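Local coordinates for protein putative NADH-flavin reductase (Streptococcus pneumoniae TIGR4, PDB 4R01) that probably uses NADH to reduce flavins, as a putative NADH-flavin reductase built on an NAD(P)-binding Rossmann fold, at residues D133-L138 with L144-V149; G159-N164 with Y187-V192; T29-S34 with D54-F59; K46-L51 with S64-Y69; K79-F84 with F95-G100. All blocks are in the same frame, centred on the assembly; numbering follows the deposited sequence.

Contact 1: residues D133-L138 with L144-V149; sequences DELDLL and LNWTFV
Leu138 lies on the indole of Trp146 and forks toward its neighbours on the strand. Its CB sits over the indole face, 4.1 Å from the centroid of the six-membered ring of Trp146 and 16° off the normal, a CH-pi contact. With CG anti to the carbonyl carbon (chi1 -86°), the two methyls part on the strand side: Leu138 CD1 reaches Phe148 CD1 at 3.7 Å, while Leu138 CD2 packs on Trp146 CB at 3.8 Å and also on the CD2 methyl of Leu144. Leu138 O is 3.1 Å from Trp146 NE1, but at an angle too poor for a hydrogen bond. One turn earlier, Leu135 CB rests almost squarely on the Phe148 ring, 3.9 Å from its centroid, and Leu135 CD1 curls back to Phe148 CG at 3.6 Å. The edge of the same ring takes Glu134 CG near its plane. All of this is buried. The short helix axis runs 9.7 Å from the strand axis at 154°, as expected where helix 125-138 returns to strand 145-150 in a beta-alpha-beta crossover. Beside it, Ile81 of helix 76-88 and Val97 of strand 94-98 both touch Leu138, and Arg204 of strand 203-209 touches Leu135 and Phe148.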
# COMPACT_ATOMS: atom_id res chain seq x y z
N ASP A 133 -14.85 -18.67 7.67
CA ASP A 133 -15.99 -19.41 8.21
C ASP A 133 -15.49 -20.53 9.11
O ASP A 133 -16.08 -20.84 10.14
CB ASP A 133 -16.86 -19.98 7.09
CG ASP A 133 -17.56 -18.91 6.28
OD1 ASP A 133 -17.30 -17.71 6.51
OD2 ASP A 133 -18.38 -19.27 5.41
N GLU A 134 -14.38 -21.13 8.69
CA GLU A 134 -13.73 -22.20 9.43
C GLU A 134 -13.33 -21.73 10.82
O GLU A 134 -13.61 -22.39 11.82
CB GLU A 134 -12.50 -22.69 8.65
CG GLU A 134 -11.71 -23.79 9.30
CD GLU A 134 -10.66 -24.37 8.38
OE1 GLU A 134 -10.29 -23.69 7.40
OE2 GLU A 134 -10.21 -25.51 8.62
N LEU A 135 -12.68 -20.57 10.88
CA LEU A 135 -12.24 -20.00 12.15
C LEU A 135 -13.42 -19.56 13.02
O LEU A 135 -13.41 -19.75 14.23
CB LEU A 135 -11.30 -18.81 11.90
CG LEU A 135 -10.91 -17.95 13.10
CD1 LEU A 135 -10.19 -18.77 14.15
CD2 LEU A 135 -10.06 -16.76 12.66
N ASP A 136 -14.44 -18.98 12.39
CA ASP A 136 -15.62 -18.52 13.12
C ASP A 136 -16.34 -19.67 13.80
O ASP A 136 -16.88 -19.52 14.89
CB ASP A 136 -16.58 -17.77 12.18
CG ASP A 136 -16.02 -16.44 11.70
OD1 ASP A 136 -15.08 -15.92 12.34
OD2 ASP A 136 -16.53 -15.91 10.69
N LEU A 137 -16.34 -20.83 13.15
CA LEU A 137 -17.00 -22.01 13.70
C LEU A 137 -16.23 -22.57 14.90
O LEU A 137 -16.83 -23.08 15.84
CB LEU A 137 -17.16 -23.08 12.62
CG LEU A 137 -18.04 -24.29 12.95
CD1 LEU A 137 -19.42 -23.84 13.40
CD2 LEU A 137 -18.14 -25.21 11.76
N LEU A 138 -14.91 -22.45 14.85
CA LEU A 138 -14.07 -22.94 15.94
C LEU A 138 -14.29 -22.19 17.25
O LEU A 138 -14.25 -22.79 18.32
CB LEU A 138 -12.59 -22.86 15.55
CG LEU A 138 -12.01 -24.03 14.75
CD1 LEU A 138 -10.61 -23.71 14.25
CD2 LEU A 138 -11.99 -25.29 15.61
N LEU A 144 -13.27 -27.67 23.03
CA LEU A 144 -12.24 -28.10 22.10
C LEU A 144 -10.97 -27.29 22.27
O LEU A 144 -11.00 -26.06 22.23
CB LEU A 144 -12.74 -27.99 20.66
CG LEU A 144 -11.77 -28.46 19.57
CD1 LEU A 144 -11.47 -29.95 19.71
CD2 LEU A 144 -12.33 -28.15 18.19
N ASN A 145 -9.85 -27.98 22.47
CA ASN A 145 -8.56 -27.31 22.60
C ASN A 145 -7.96 -26.98 21.24
O ASN A 145 -7.00 -27.62 20.80
CB ASN A 145 -7.59 -28.17 23.41
CG ASN A 145 -8.05 -28.40 24.83
OD1 ASN A 145 -8.70 -27.54 25.43
ND2 ASN A 145 -7.73 -29.56 25.38
N TRP A 146 -8.54 -25.99 20.57
CA TRP A 146 -8.15 -25.66 19.20
C TRP A 146 -7.15 -24.52 19.14
O TRP A 146 -7.08 -23.68 20.04
CB TRP A 146 -9.39 -25.31 18.37
CG TRP A 146 -10.15 -24.12 18.88
CD1 TRP A 146 -11.18 -24.13 19.77
CD2 TRP A 146 -9.95 -22.75 18.52
NE1 TRP A 146 -11.63 -22.85 19.99
CE2 TRP A 146 -10.90 -21.99 19.24
CE3 TRP A 146 -9.06 -22.09 17.66
CZ2 TRP A 146 -10.98 -20.60 19.12
CZ3 TRP A 146 -9.15 -20.71 17.55
CH2 TRP A 146 -10.10 -19.98 18.28
N THR A 147 -6.38 -24.49 18.06
CA THR A 147 -5.48 -23.37 17.78
C THR A 147 -5.40 -23.14 16.27
O THR A 147 -4.87 -23.97 15.53
CB THR A 147 -4.07 -23.60 18.35
OG1 THR A 147 -4.15 -23.72 19.78
CG2 THR A 147 -3.16 -22.42 18.01
N PHE A 148 -5.93 -22.00 15.83
CA PHE A 148 -5.91 -21.61 14.43
C PHE A 148 -4.58 -20.92 14.12
O PHE A 148 -4.24 -19.91 14.74
CB PHE A 148 -7.08 -20.68 14.12
CG PHE A 148 -7.48 -20.66 12.67
CD1 PHE A 148 -8.25 -21.70 12.14
CD2 PHE A 148 -7.12 -19.61 11.84
CE1 PHE A 148 -8.63 -21.69 10.81
CE2 PHE A 148 -7.50 -19.60 10.51
CZ PHE A 148 -8.26 -20.64 10.00
N VAL A 149 -3.83 -21.46 13.17
CA VAL A 149 -2.52 -20.90 12.86
C VAL A 149 -2.50 -20.21 11.50
O VAL A 149 -2.27 -20.85 10.47
CB VAL A 149 -1.43 -21.98 12.90
CG1 VAL A 149 -0.06 -21.35 12.75
CG2 VAL A 149 -1.51 -22.75 14.20

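Contact 2: residues G159-N164 with Y187-V192; sequences GEKTGN and YAIGLV
Ile189 meets Lys161 and Gly163 without any ring between them; the flat groups here lie to the side of the touching atoms. The phenol of Tyr187, two residues before Ile189, pairs edge-to-face with the ring of Phe155, and its OH is hydrogen-bonded to Val149 O. Closer to the loop is the carboxylate of Asp186, whose two oxygens serve the loop separately: OD1 is bonded to Gly163 N and OD2 to Thr162 OG1.

Across the contact itself a single methyl does the touching. Ile189 has CG1 anti to its carbonyl carbon (chi1 -64°) and, with chi2 extended, CD1 points out from the helix to Lys161 and Gly163. There Ile189 CD1 comes within 4.3 Å of Lys161 CG, in the aliphatic part of the lysine, and lies equally far, 4.3 Å, from Gly163 CA. The loop keeps its bend through an ST turn: Asn164 N donates to Thr162 OG1 at 3.1 Å, with an angle of 156° at the hydrogen. At the backbone angles of Gly163 (phi 88°) a CB would press on the carbonyl O of Thr162, which by itself calls for glycine.

The chemistry is therefore divided. Apolar contact is shallow and lies at the surface, burying little area, whereas the polar links to Asp186, near the start of helix 184-196, probably do more to fix the loop that leads into strand 165-168.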
# COMPACT_ATOMS: atom_id res chain seq x y z
N GLY A 159 9.52 -21.64 -0.59
CA GLY A 159 10.27 -20.48 -0.16
C GLY A 159 11.47 -20.87 0.67
O GLY A 159 11.52 -21.96 1.25
N GLU A 160 12.45 -19.97 0.73
CA GLU A 160 13.68 -20.21 1.47
C GLU A 160 13.41 -20.39 2.96
O GLU A 160 12.67 -19.63 3.57
CB GLU A 160 14.65 -19.04 1.25
CG GLU A 160 15.99 -19.17 1.97
CD GLU A 160 16.93 -18.01 1.68
OE1 GLU A 160 16.60 -17.16 0.82
OE2 GLU A 160 18.00 -17.94 2.32
N LYS A 161 14.01 -21.43 3.54
CA LYS A 161 13.92 -21.66 4.98
C LYS A 161 14.90 -20.75 5.71
O LYS A 161 16.08 -21.08 5.85
CB LYS A 161 14.21 -23.13 5.31
CG LYS A 161 14.07 -23.47 6.78
CD LYS A 161 14.97 -24.63 7.17
CE LYS A 161 14.30 -25.97 6.88
NZ LYS A 161 15.30 -27.07 6.68
N THR A 162 14.41 -19.61 6.18
CA THR A 162 15.26 -18.63 6.86
C THR A 162 15.56 -19.04 8.29
O THR A 162 16.66 -18.79 8.79
CB THR A 162 14.61 -17.23 6.87
OG1 THR A 162 13.58 -17.19 7.86
CG2 THR A 162 14.02 -16.91 5.51
N GLY A 163 14.59 -19.66 8.94
CA GLY A 163 14.74 -20.08 10.32
C GLY A 163 14.35 -19.00 11.31
O GLY A 163 14.24 -19.26 12.51
N ASN A 164 14.13 -17.79 10.82
CA ASN A 164 13.74 -16.67 11.67
C ASN A 164 12.34 -16.17 11.35
O ASN A 164 12.13 -15.51 10.34
CB ASN A 164 14.75 -15.53 11.55
CG ASN A 164 16.14 -15.92 12.01
OD1 ASN A 164 17.12 -15.73 11.30
ND2 ASN A 164 16.23 -16.47 13.22
N TYR A 187 7.09 -21.67 8.36
CA TYR A 187 5.77 -21.80 8.96
C TYR A 187 5.67 -23.09 9.77
O TYR A 187 5.14 -23.09 10.88
CB TYR A 187 4.69 -21.76 7.88
CG TYR A 187 3.28 -22.00 8.38
CD1 TYR A 187 2.49 -20.95 8.82
CD2 TYR A 187 2.73 -23.28 8.38
CE1 TYR A 187 1.20 -21.16 9.27
CE2 TYR A 187 1.44 -23.50 8.82
CZ TYR A 187 0.68 -22.44 9.27
OH TYR A 187 -0.60 -22.67 9.71
N ALA A 188 6.19 -24.18 9.21
CA ALA A 188 6.20 -25.47 9.90
C ALA A 188 6.99 -25.36 11.20
O ALA A 188 6.57 -25.89 12.23
CB ALA A 188 6.78 -26.56 9.01
N ILE A 189 8.12 -24.67 11.15
CA ILE A 189 8.95 -24.46 12.33
C ILE A 189 8.15 -23.77 13.43
O ILE A 189 8.17 -24.20 14.58
CB ILE A 189 10.20 -23.63 12.00
CG1 ILE A 189 11.11 -24.39 11.03
CG2 ILE A 189 10.97 -23.28 13.27
CD1 ILE A 189 12.39 -23.67 10.69
N GLY A 190 7.45 -22.70 13.07
CA GLY A 190 6.65 -21.96 14.03
C GLY A 190 5.51 -22.78 14.59
O GLY A 190 5.21 -22.71 15.78
N LEU A 191 4.87 -23.56 13.73
CA LEU A 191 3.73 -24.37 14.14
C LEU A 191 4.14 -25.48 15.11
O LEU A 191 3.45 -25.75 16.10
CB LEU A 191 3.04 -24.97 12.91
CG LEU A 191 1.69 -25.67 13.11
CD1 LEU A 191 0.79 -25.43 11.92
CD2 LEU A 191 1.88 -27.16 13.34
N VAL A 192 5.27 -26.13 14.84
CA VAL A 192 5.77 -27.19 15.72
C VAL A 192 6.27 -26.60 17.05
O VAL A 192 6.19 -27.25 18.09
CB VAL A 192 6.89 -28.01 15.04
CG1 VAL A 192 7.42 -29.09 15.98
CG2 VAL A 192 6.37 -28.65 13.77

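Contact 3: residues T29-S34 with D54-F59; sequences TAIVRS and DDLTGF. With SO4 (sulfate ion), chain C.
Thr29 and Phe59 are brought together by their first torsions: chi1 of -66° puts Thr29 OG1 beside its own backbone N, and chi1 of -72° swings the Phe59 ring toward the strand. The hydroxyl oxygen then lies at the ring edge, in its plane, with Thr29 OG1 3.5 Å from Phe59 CE1. Thr29 CB is almost as near, 3.6 Å from Phe59 CZ. Elsewhere on the rim of this ring, also in plane, are Asp55 O and Leu56 CA. Farther along the strand an extended Ile31 sends CD1 across to Leu56 CD2 at 3.8 Å, methyl to methyl, the side chains crossing at about a right angle. Phe84 of helix 76-88 also packs on Leu56.

Past the end of the strand a sulfate ion, probably from the crystallisation liquor, is held by Arg33. The backbone Arg33 N gives sulfate O4 a fairly straight bond of 3.3 Å, and the side chain, bent at chi3, adds a weak one of 3.1 Å from Arg33 NE to sulfate O2. Asn10 N supplies a further bond.

The strand packs on Leu56 and Phe59 mainly through carbon atoms, with the Thr29 hydroxyl at the ring edge, whereas Arg33 N and NE at its end, with Asn10 N from another loop, suit an anion. A dinucleotide phosphate could bind here; a 2'-phosphate would imply NADP(H), and a sulfate from the liquor does not settle which.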
# COMPACT_ATOMS: atom_id res chain seq x y z
N THR A 29 1.96 -39.74 12.69
CA THR A 29 1.05 -40.54 11.87
C THR A 29 0.48 -39.67 10.76
O THR A 29 -0.08 -38.61 11.01
CB THR A 29 -0.11 -41.11 12.71
OG1 THR A 29 0.40 -42.06 13.66
CG2 THR A 29 -1.12 -41.81 11.81
N ALA A 30 0.62 -40.13 9.52
CA ALA A 30 0.06 -39.42 8.39
C ALA A 30 -1.31 -39.96 8.02
O ALA A 30 -1.46 -41.15 7.74
CB ALA A 30 0.99 -39.49 7.19
N ILE A 31 -2.31 -39.10 8.04
CA ILE A 31 -3.64 -39.47 7.58
C ILE A 31 -3.85 -38.90 6.18
O ILE A 31 -3.98 -37.69 6.01
CB ILE A 31 -4.73 -38.98 8.54
CG1 ILE A 31 -4.51 -39.61 9.92
CG2 ILE A 31 -6.11 -39.33 8.00
CD1 ILE A 31 -5.56 -39.23 10.95
N VAL A 32 -3.86 -39.79 5.19
CA VAL A 32 -3.84 -39.39 3.79
C VAL A 32 -4.92 -40.09 2.97
O VAL A 32 -5.60 -41.00 3.46
CB VAL A 32 -2.47 -39.67 3.15
CG1 VAL A 32 -1.38 -38.85 3.82
CG2 VAL A 32 -2.14 -41.15 3.25
N ARG A 33 -5.06 -39.68 1.72
CA ARG A 33 -6.05 -40.26 0.82
C ARG A 33 -5.41 -41.17 -0.22
O ARG A 33 -6.02 -42.14 -0.67
CB ARG A 33 -6.85 -39.15 0.14
CG ARG A 33 -7.67 -38.29 1.09
CD ARG A 33 -8.36 -37.15 0.36
NE ARG A 33 -7.41 -36.23 -0.24
CZ ARG A 33 -7.75 -35.16 -0.95
NH1 ARG A 33 -9.03 -34.87 -1.14
NH2 ARG A 33 -6.82 -34.37 -1.46
N SER A 34 -4.18 -40.85 -0.61
CA SER A 34 -3.45 -41.66 -1.58
C SER A 34 -2.12 -42.14 -0.99
O SER A 34 -1.93 -42.12 0.22
CB SER A 34 -3.20 -40.88 -2.87
OG SER A 34 -2.45 -39.71 -2.62
N ASP A 54 -11.73 -43.52 17.32
CA ASP A 54 -10.71 -44.54 17.46
C ASP A 54 -9.52 -44.31 16.52
O ASP A 54 -8.44 -44.85 16.74
CB ASP A 54 -11.31 -45.93 17.22
CG ASP A 54 -12.20 -46.38 18.36
OD1 ASP A 54 -12.05 -45.85 19.48
OD2 ASP A 54 -13.05 -47.28 18.14
N ASP A 55 -9.73 -43.51 15.48
CA ASP A 55 -8.64 -43.12 14.60
C ASP A 55 -7.78 -42.02 15.21
O ASP A 55 -6.58 -41.94 14.95
CB ASP A 55 -9.17 -42.66 13.24
CG ASP A 55 -9.83 -43.78 12.47
OD1 ASP A 55 -9.39 -44.94 12.59
OD2 ASP A 55 -10.80 -43.50 11.73
N LEU A 56 -8.39 -41.17 16.03
CA LEU A 56 -7.70 -40.01 16.57
C LEU A 56 -7.34 -40.14 18.05
O LEU A 56 -6.76 -39.22 18.63
CB LEU A 56 -8.53 -38.75 16.36
CG LEU A 56 -8.74 -38.34 14.90
CD1 LEU A 56 -9.32 -36.93 14.82
CD2 LEU A 56 -7.44 -38.45 14.12
N THR A 57 -7.67 -41.28 18.66
CA THR A 57 -7.25 -41.55 20.02
C THR A 57 -5.76 -41.90 20.04
O THR A 57 -5.24 -42.47 19.08
CB THR A 57 -8.05 -42.70 20.67
OG1 THR A 57 -8.10 -43.81 19.76
CG2 THR A 57 -9.46 -42.25 21.00
N GLY A 58 -5.09 -41.57 21.14
CA GLY A 58 -3.67 -41.86 21.27
C GLY A 58 -2.79 -40.85 20.57
O GLY A 58 -1.74 -41.19 20.04
N PHE A 59 -3.23 -39.59 20.55
CA PHE A 59 -2.43 -38.51 19.99
C PHE A 59 -2.37 -37.32 20.95
O PHE A 59 -3.38 -36.95 21.55
CB PHE A 59 -3.00 -38.05 18.64
CG PHE A 59 -2.79 -39.03 17.53
CD1 PHE A 59 -1.52 -39.24 17.00
CD2 PHE A 59 -3.85 -39.74 17.00
CE1 PHE A 59 -1.33 -40.14 15.97
CE2 PHE A 59 -3.66 -40.64 15.97
CZ PHE A 59 -2.40 -40.84 15.45
S SO4 C . -3.75 -36.12 1.20
O1 SO4 C . -2.73 -36.43 2.20
O2 SO4 C . -5.06 -36.11 1.84
O3 SO4 C . -3.48 -34.81 0.62
O4 SO4 C . -3.73 -37.12 0.14

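Contact 4: residues K46-L51 with S64-Y69; sequences KDLFEL and SAFGAY
Apolar packing carries the pairing, with Leu48 CD2 in the corner formed by two phenyl rings. This methyl lies 3.5 Å from Phe66 CD1 in an oblique approach, and it also sits 4.0 Å above the ring plane of its neighbour Phe49, offset toward the rim. The two rings themselves barely meet, Phe49 CE2 being 4.4 Å from Phe66 CZ. With Phe66 CG anti to the backbone N (chi1 175°), the ring projects from its loop toward Leu48; His77 of helix 76-88 joins it edge-to-face.

Polar bonds shape each loop from within. Asp47 OD2 accepts from Phe49 N at 3.2 Å, met from well above the carboxylate plane, which makes an Asx turn leading into the short 3-10 segment 48-50. In the other loop Phe66 N reaches Ser64 OG in a weak bond of 3.5 Å.

Both loops follow strands 42-45 and 61-64 at the C-terminal end of the parallel strands, where Rossmann folds characteristically bind their dinucleotide.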
# COMPACT_ATOMS: atom_id res chain seq x y z
N LYS A 46 -7.21 -43.10 4.55
CA LYS A 46 -8.63 -43.04 4.85
C LYS A 46 -9.17 -41.68 4.44
O LYS A 46 -8.45 -40.69 4.47
CB LYS A 46 -8.86 -43.29 6.34
CG LYS A 46 -10.27 -43.69 6.71
CD LYS A 46 -10.36 -44.04 8.18
CE LYS A 46 -11.72 -44.62 8.53
NZ LYS A 46 -11.85 -44.90 9.99
N ASP A 47 -10.44 -41.64 4.04
CA ASP A 47 -11.07 -40.36 3.72
C ASP A 47 -11.27 -39.58 5.01
O ASP A 47 -11.71 -40.14 6.02
CB ASP A 47 -12.39 -40.55 3.00
CG ASP A 47 -13.00 -39.24 2.54
OD1 ASP A 47 -12.58 -38.72 1.48
OD2 ASP A 47 -13.89 -38.72 3.25
N LEU A 48 -10.93 -38.30 4.97
CA LEU A 48 -10.99 -37.43 6.14
C LEU A 48 -12.31 -37.51 6.89
O LEU A 48 -12.34 -37.68 8.11
CB LEU A 48 -10.73 -35.98 5.71
CG LEU A 48 -10.93 -34.92 6.80
CD1 LEU A 48 -9.99 -35.19 7.96
CD2 LEU A 48 -10.72 -33.53 6.25
N PHE A 49 -13.42 -37.41 6.16
CA PHE A 49 -14.74 -37.35 6.77
C PHE A 49 -15.28 -38.73 7.13
O PHE A 49 -16.45 -38.87 7.48
CB PHE A 49 -15.71 -36.62 5.85
CG PHE A 49 -15.31 -35.20 5.56
CD1 PHE A 49 -15.65 -34.18 6.42
CD2 PHE A 49 -14.57 -34.90 4.42
CE1 PHE A 49 -15.27 -32.88 6.15
CE2 PHE A 49 -14.19 -33.61 4.15
CZ PHE A 49 -14.54 -32.59 5.01
N GLU A 50 -14.42 -39.74 7.05
CA GLU A 50 -14.78 -41.08 7.47
C GLU A 50 -13.99 -41.48 8.71
O GLU A 50 -14.07 -42.61 9.18
CB GLU A 50 -14.55 -42.09 6.34
CG GLU A 50 -15.75 -42.28 5.43
CD GLU A 50 -15.37 -42.70 4.03
OE1 GLU A 50 -14.21 -43.13 3.84
OE2 GLU A 50 -16.22 -42.61 3.13
N LEU A 51 -13.24 -40.52 9.25
CA LEU A 51 -12.46 -40.74 10.46
C LEU A 51 -13.37 -40.96 11.67
O LEU A 51 -14.45 -40.39 11.76
CB LEU A 51 -11.52 -39.56 10.73
CG LEU A 51 -10.30 -39.40 9.83
CD1 LEU A 51 -9.61 -38.08 10.12
CD2 LEU A 51 -9.33 -40.56 10.02
N SER A 64 -4.42 -30.40 11.31
CA SER A 64 -5.09 -30.48 10.03
C SER A 64 -4.51 -29.49 9.03
O SER A 64 -4.56 -28.27 9.23
CB SER A 64 -6.59 -30.24 10.19
OG SER A 64 -7.23 -30.23 8.93
N ALA A 65 -3.94 -30.03 7.96
CA ALA A 65 -3.42 -29.23 6.87
C ALA A 65 -4.32 -29.42 5.66
O ALA A 65 -3.87 -29.34 4.51
CB ALA A 65 -1.99 -29.61 6.55
N PHE A 66 -5.59 -29.68 5.93
CA PHE A 66 -6.58 -29.94 4.88
C PHE A 66 -6.73 -28.75 3.93
O PHE A 66 -6.88 -27.61 4.36
CB PHE A 66 -7.93 -30.29 5.51
CG PHE A 66 -9.04 -30.46 4.52
CD1 PHE A 66 -9.14 -31.62 3.77
CD2 PHE A 66 -9.99 -29.47 4.33
CE1 PHE A 66 -10.17 -31.79 2.85
CE2 PHE A 66 -11.01 -29.62 3.42
CZ PHE A 66 -11.10 -30.78 2.68
N GLY A 67 -6.69 -29.05 2.64
CA GLY A 67 -6.90 -28.04 1.61
C GLY A 67 -7.87 -28.53 0.55
O GLY A 67 -7.70 -29.62 0.01
N ALA A 68 -8.88 -27.72 0.26
CA ALA A 68 -9.92 -28.10 -0.69
C ALA A 68 -9.36 -28.28 -2.10
O ALA A 68 -8.77 -27.36 -2.67
CB ALA A 68 -11.03 -27.07 -0.69
N TYR A 69 -9.57 -29.47 -2.66
CA TYR A 69 -9.06 -29.82 -3.98
C TYR A 69 -9.80 -29.07 -5.09
O TYR A 69 -9.20 -28.68 -6.09
CB TYR A 69 -9.15 -31.33 -4.19
CG TYR A 69 -8.73 -31.82 -5.56
CD1 TYR A 69 -7.39 -31.90 -5.91
CD2 TYR A 69 -9.67 -32.22 -6.49
CE1 TYR A 69 -7.00 -32.36 -7.16
CE2 TYR A 69 -9.30 -32.67 -7.74
CZ TYR A 69 -7.96 -32.74 -8.07
OH TYR A 69 -7.58 -33.20 -9.31

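Contact 5: residues K79-F84 with F95-G100; sequences KSIELF and FLVVGG
Helix 79-84 runs almost antiparallel to strand 95-98, at 170° with the segment axes 11.3 Å apart, and Phe84 comes opposite Phe95 while Ile81 comes opposite Val97. This is the returning half of a beta-alpha-beta crossover of the Rossmann fold, in which strand 61-64 and strand 94-98 lie parallel side by side and helix 76-88 packs over them.

Two phenylalanines make the closest contact. Phe84 lays its CB over the face of the Phe95 ring, 4.0 Å from the centroid and 24° off the normal, a CH-pi contact. Its own ring is tilted 32° from that of Phe95, an oblique pairing with centroids 4.7 Å apart, and Phe95 CE1 lies over the Phe84 face, offset toward the rim. Phe95 can reach this far because its CG is anti to the backbone N, which sends the ring out to the helix. Around the pair, Val62 and Ser64 of strand 61-64 touch Phe84, while Glu134 of helix 125-138 touches Ile81.

Ile81 meets the Phe95 ring at its edge. Bent at its second torsion, it brings CD1 into the ring plane, 4.0 Å from Phe95 CE2; the same methyl, Ile81 CD1, stands 4.2 Å from Val97 CG2.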
# COMPACT_ATOMS: atom_id res chain seq x y z
N LYS A 79 -17.07 -28.22 7.34
CA LYS A 79 -17.53 -29.55 7.70
C LYS A 79 -16.44 -30.33 8.42
O LYS A 79 -16.73 -31.15 9.30
CB LYS A 79 -18.00 -30.32 6.46
CG LYS A 79 -18.85 -31.54 6.77
CD LYS A 79 -19.06 -32.41 5.54
CE LYS A 79 -19.92 -33.63 5.86
NZ LYS A 79 -19.78 -34.70 4.84
N SER A 80 -15.19 -30.07 8.07
CA SER A 80 -14.06 -30.74 8.71
C SER A 80 -13.96 -30.33 10.17
O SER A 80 -13.72 -31.17 11.04
CB SER A 80 -12.75 -30.42 7.98
OG SER A 80 -12.41 -29.05 8.11
N ILE A 81 -14.17 -29.05 10.45
CA ILE A 81 -14.18 -28.54 11.82
C ILE A 81 -15.27 -29.22 12.64
O ILE A 81 -15.01 -29.69 13.75
CB ILE A 81 -14.41 -27.02 11.85
CG1 ILE A 81 -13.28 -26.30 11.13
CG2 ILE A 81 -14.53 -26.54 13.29
CD1 ILE A 81 -11.91 -26.58 11.71
N GLU A 82 -16.48 -29.27 12.09
CA GLU A 82 -17.61 -29.90 12.76
C GLU A 82 -17.30 -31.36 13.06
O GLU A 82 -17.64 -31.88 14.12
CB GLU A 82 -18.87 -29.79 11.90
CG GLU A 82 -20.16 -29.70 12.69
CD GLU A 82 -20.36 -28.33 13.31
OE1 GLU A 82 -20.46 -27.34 12.55
OE2 GLU A 82 -20.41 -28.24 14.56
N LEU A 83 -16.64 -32.02 12.11
CA LEU A 83 -16.24 -33.42 12.27
C LEU A 83 -15.19 -33.60 13.36
O LEU A 83 -15.34 -34.45 14.24
CB LEU A 83 -15.71 -33.97 10.95
CG LEU A 83 -14.96 -35.30 11.08
CD1 LEU A 83 -15.92 -36.46 11.34
CD2 LEU A 83 -14.12 -35.57 9.85
N PHE A 84 -14.13 -32.80 13.28
CA PHE A 84 -13.04 -32.91 14.24
C PHE A 84 -13.49 -32.59 15.65
O PHE A 84 -13.04 -33.23 16.61
CB PHE A 84 -11.89 -31.99 13.84
CG PHE A 84 -10.96 -32.59 12.82
CD1 PHE A 84 -10.22 -33.72 13.13
CD2 PHE A 84 -10.83 -32.02 11.57
CE1 PHE A 84 -9.37 -34.28 12.20
CE2 PHE A 84 -9.98 -32.57 10.63
CZ PHE A 84 -9.25 -33.70 10.95
N PHE A 95 -5.89 -29.55 18.88
CA PHE A 95 -6.27 -29.59 17.48
C PHE A 95 -5.83 -28.32 16.77
O PHE A 95 -6.46 -27.27 16.91
CB PHE A 95 -7.77 -29.81 17.34
CG PHE A 95 -8.28 -29.68 15.93
CD1 PHE A 95 -7.83 -30.53 14.93
CD2 PHE A 95 -9.22 -28.71 15.61
CE1 PHE A 95 -8.30 -30.41 13.64
CE2 PHE A 95 -9.70 -28.59 14.32
CZ PHE A 95 -9.23 -29.44 13.33
N LEU A 96 -4.75 -28.41 16.01
CA LEU A 96 -4.20 -27.26 15.29
C LEU A 96 -4.68 -27.23 13.85
O LEU A 96 -4.77 -28.27 13.20
CB LEU A 96 -2.67 -27.26 15.34
CG LEU A 96 -2.00 -26.61 16.55
CD1 LEU A 96 -2.25 -27.41 17.82
CD2 LEU A 96 -0.51 -26.44 16.30
N VAL A 97 -4.97 -26.03 13.36
CA VAL A 97 -5.42 -25.86 11.98
C VAL A 97 -4.48 -24.96 11.20
O VAL A 97 -4.14 -23.87 11.65
CB VAL A 97 -6.84 -25.26 11.92
CG1 VAL A 97 -7.29 -25.11 10.47
CG2 VAL A 97 -7.82 -26.13 12.69
N VAL A 98 -4.05 -25.43 10.04
CA VAL A 98 -3.34 -24.57 9.10
C VAL A 98 -4.36 -23.67 8.43
O VAL A 98 -5.13 -24.11 7.58
CB VAL A 98 -2.57 -25.37 8.04
CG1 VAL A 98 -1.91 -24.43 7.05
CG2 VAL A 98 -1.55 -26.28 8.70
N GLY A 99 -4.36 -22.40 8.82
CA GLY A 99 -5.41 -21.49 8.40
C GLY A 99 -5.04 -20.56 7.26
O GLY A 99 -4.13 -20.84 6.48
N GLY A 100 -5.76 -19.45 7.17
CA GLY A 100 -5.50 -18.44 6.17
C GLY A 100 -5.20 -17.09 6.79
O GLY A 100 -5.46 -16.87 7.98

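Contacts 1 and 5 are adjacent helix-on-strand packings on one sheet, their centres 6 Å apart; their strands are neighbours, with Val149 N 2.9 Å from Val97 O, probably hydrogen-bonded. Contact 4 continues on the next strand: Ser64 N lies 2.9 Å from Leu96 O of contact 5. Contacts 3 and 4 alternate along the chain, their centres 10 Å apart, and a salt bridge of 2.5 Å ties Asp55 OD2 to Lys46 NZ. Contact 2 is remote from contact 3, about 24 Å between centres, but its helix reaches the sheet where Leu191 CD2 meets Leu96 CD2 of contact 5 at 3.9 Å. The sulfate of contact 3 may mark the end where a dinucleotide would bind.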